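Local coordinates for blue-light receptor of the BLUF-family (Rhodobacter sphaeroides, PDB 2BYC), which probably senses blue light through a bound flavin, which is flavin mononucleotide in this dark-state crystal structure, at residues A[53-58]-A[83-88]. Sequence-based numbering, arbitrary orientation.
Sequences TIEGPR and EPITAR
Arg88 and Glu55 run past each other obliquely, with Arg88 CB 3.3 Å from Glu55 OE2, a carbon-to-oxygen packing contact; Arg88 CG follows at 3.8 Å from Glu55 OE2. Extended from CG to NE (chi2 -178°), the arginine passes the carboxylate and carries its guanidinium to the glutamate's backbone. There Arg88 NH1 approaches Glu55 O at 2.9 Å, but the N-H...O angle of 117° makes this a weak hydrogen bond; Thr40 OG1 is the stronger partner. Arg88 NH2 lies 3.8 Å from Gly56 CA and also bonds to Gly38 O. With 5.0 Å between Glu55 OE2 and Arg88 NH1, the opposite charges are near each other but not in contact. Glu55 OE1 instead accepts the backbone N-H of Arg89 and OE2 that of Phe90, while Thr40 OG1 bonds both OE2 and Arg88 NH1. Cutting Arg88 back to an alanine would probably leave Thr40 OG1 and Gly38 O without their guanidinium partner, and Glu55 O without a weak one. Ile85 CD1 meets Glu55 CB at 3.9 Å, the side chains crossing at about a right angle. The contact thus joins the end of strand 49-55 to the loop following strand 77-84, both strands pairing antiparallel with strand 5-14 in the sheet of a BLUF domain.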
loop_
_atom_site.group_PDB
_atom_site.type_symbol
_atom_site.label_atom_id
_atom_site.label_comp_id
_atom_site.label_asym_id
_atom_site.label_seq_id
_atom_site.Cartn_x
_atom_site.Cartn_y
_atom_site.Cartn_z
ATOM N N THR A 53 -0.640 -0.774 1.612
ATOM C CA THR A 53 -1.451 -1.928 1.969
ATOM C C THR A 53 -1.037 -3.061 1.071
ATOM O O THR A 53 -1.057 -2.875 -0.151
ATOM C CB THR A 53 -2.880 -1.650 1.646
ATOM O OG1 THR A 53 -3.361 -0.647 2.553
ATOM C CG2 THR A 53 -3.724 -2.938 1.820
ATOM N N ILE A 54 -0.643 -4.195 1.640
ATOM C CA ILE A 54 -0.317 -5.376 0.800
ATOM C C ILE A 54 -1.127 -6.482 1.315
ATOM O O ILE A 54 -1.378 -6.554 2.537
ATOM C CB ILE A 54 1.172 -5.808 0.974
ATOM C CG1 ILE A 54 1.473 -5.972 2.466
ATOM C CG2 ILE A 54 2.122 -4.827 0.254
ATOM C CD1 ILE A 54 2.865 -6.341 2.808
ATOM N N GLU A 55 -1.607 -7.326 0.418
ATOM C CA GLU A 55 -2.517 -8.395 0.880
ATOM C C GLU A 55 -2.095 -9.635 0.125
ATOM O O GLU A 55 -1.627 -9.567 -0.977
ATOM C CB GLU A 55 -3.950 -8.083 0.607
ATOM C CG GLU A 55 -4.196 -7.676 -0.792
ATOM C CD GLU A 55 -5.561 -7.061 -0.968
ATOM O OE1 GLU A 55 -6.195 -6.752 0.040
ATOM O OE2 GLU A 55 -5.991 -6.901 -2.121
ATOM N N GLY A 56 -2.167 -10.752 0.781
ATOM C CA GLY A 56 -1.709 -11.998 0.192
ATOM C C GLY A 56 -1.530 -13.020 1.292
ATOM O O GLY A 56 -1.941 -12.788 2.373
ATOM N N PRO A 57 -0.927 -14.176 0.998
ATOM C CA PRO A 57 -0.615 -15.216 2.019
ATOM C C PRO A 57 0.147 -14.633 3.265
ATOM O O PRO A 57 1.172 -13.908 3.125
ATOM C CB PRO A 57 0.285 -16.212 1.276
ATOM C CG PRO A 57 0.122 -15.909 -0.278
ATOM C CD PRO A 57 -0.615 -14.552 -0.413
ATOM N N ARG A 58 -0.240 -15.039 4.473
ATOM C CA ARG A 58 0.399 -14.454 5.687
ATOM C C ARG A 58 1.936 -14.475 5.567
ATOM O O ARG A 58 2.637 -13.470 5.905
ATOM C CB ARG A 58 -0.034 -15.189 6.971
ATOM C CG ARG A 58 0.733 -14.690 8.205
ATOM C CD ARG A 58 -0.261 -14.305 9.385
ATOM N NE ARG A 58 -1.164 -15.377 9.413
ATOM C CZ ARG A 58 -2.440 -15.408 9.712
ATOM N NH1 ARG A 58 -3.141 -14.385 10.176
ATOM N NH2 ARG A 58 -3.004 -16.577 9.514
ATOM N N GLU A 83 -4.483 -7.820 9.261
ATOM C CA GLU A 83 -5.816 -8.361 9.414
ATOM C C GLU A 83 -6.063 -9.551 8.552
ATOM O O GLU A 83 -5.840 -9.488 7.364
ATOM C CB GLU A 83 -6.849 -7.239 9.069
ATOM C CG GLU A 83 -8.223 -7.763 8.804
ATOM C CD GLU A 83 -9.169 -6.758 8.217
ATOM O OE1 GLU A 83 -10.391 -7.081 8.271
ATOM O OE2 GLU A 83 -8.730 -5.731 7.647
ATOM N N PRO A 84 -6.482 -10.655 9.136
ATOM C CA PRO A 84 -6.918 -11.713 8.269
ATOM C C PRO A 84 -8.064 -11.249 7.412
ATOM O O PRO A 84 -8.917 -10.441 7.859
ATOM C CB PRO A 84 -7.467 -12.743 9.240
ATOM C CG PRO A 84 -6.713 -12.552 10.483
ATOM C CD PRO A 84 -6.480 -11.057 10.552
ATOM N N ILE A 85 -8.108 -11.750 6.189
ATOM C CA ILE A 85 -9.190 -11.398 5.291
ATOM C C ILE A 85 -9.736 -12.560 4.488
ATOM O O ILE A 85 -9.004 -13.410 4.131
ATOM C CB ILE A 85 -8.743 -10.298 4.296
ATOM C CG1 ILE A 85 -7.402 -10.652 3.598
ATOM C CG2 ILE A 85 -8.765 -8.966 5.012
ATOM C CD1 ILE A 85 -7.075 -9.726 2.346
ATOM N N THR A 86 -11.018 -12.478 4.122
ATOM C CA THR A 86 -11.788 -13.453 3.293
ATOM C C THR A 86 -11.360 -13.327 1.833
ATOM O O THR A 86 -11.029 -14.325 1.160
ATOM C CB THR A 86 -13.341 -13.144 3.463
ATOM O OG1 THR A 86 -13.781 -13.602 4.753
ATOM C CG2 THR A 86 -14.238 -13.772 2.369
ATOM N N ALA A 87 -11.294 -12.083 1.359
ATOM C CA ALA A 87 -11.074 -11.846 -0.071
ATOM C C ALA A 87 -10.192 -10.668 -0.194
ATOM O O ALA A 87 -10.309 -9.805 0.611
ATOM C CB ALA A 87 -12.386 -11.530 -0.692
ATOM N N ARG A 88 -9.322 -10.622 -1.193
ATOM C CA ARG A 88 -8.606 -9.373 -1.549
ATOM C C ARG A 88 -9.486 -8.135 -1.769
ATOM O O ARG A 88 -10.575 -8.183 -2.359
ATOM C CB ARG A 88 -7.724 -9.606 -2.785
ATOM C CG ARG A 88 -6.672 -10.660 -2.598
ATOM C CD ARG A 88 -5.838 -10.799 -3.827
ATOM N NE ARG A 88 -5.017 -11.983 -3.673
ATOM C CZ ARG A 88 -3.749 -11.979 -3.306
ATOM N NH1 ARG A 88 -3.133 -10.839 -3.049
ATOM N NH2 ARG A 88 -3.101 -13.104 -3.216
#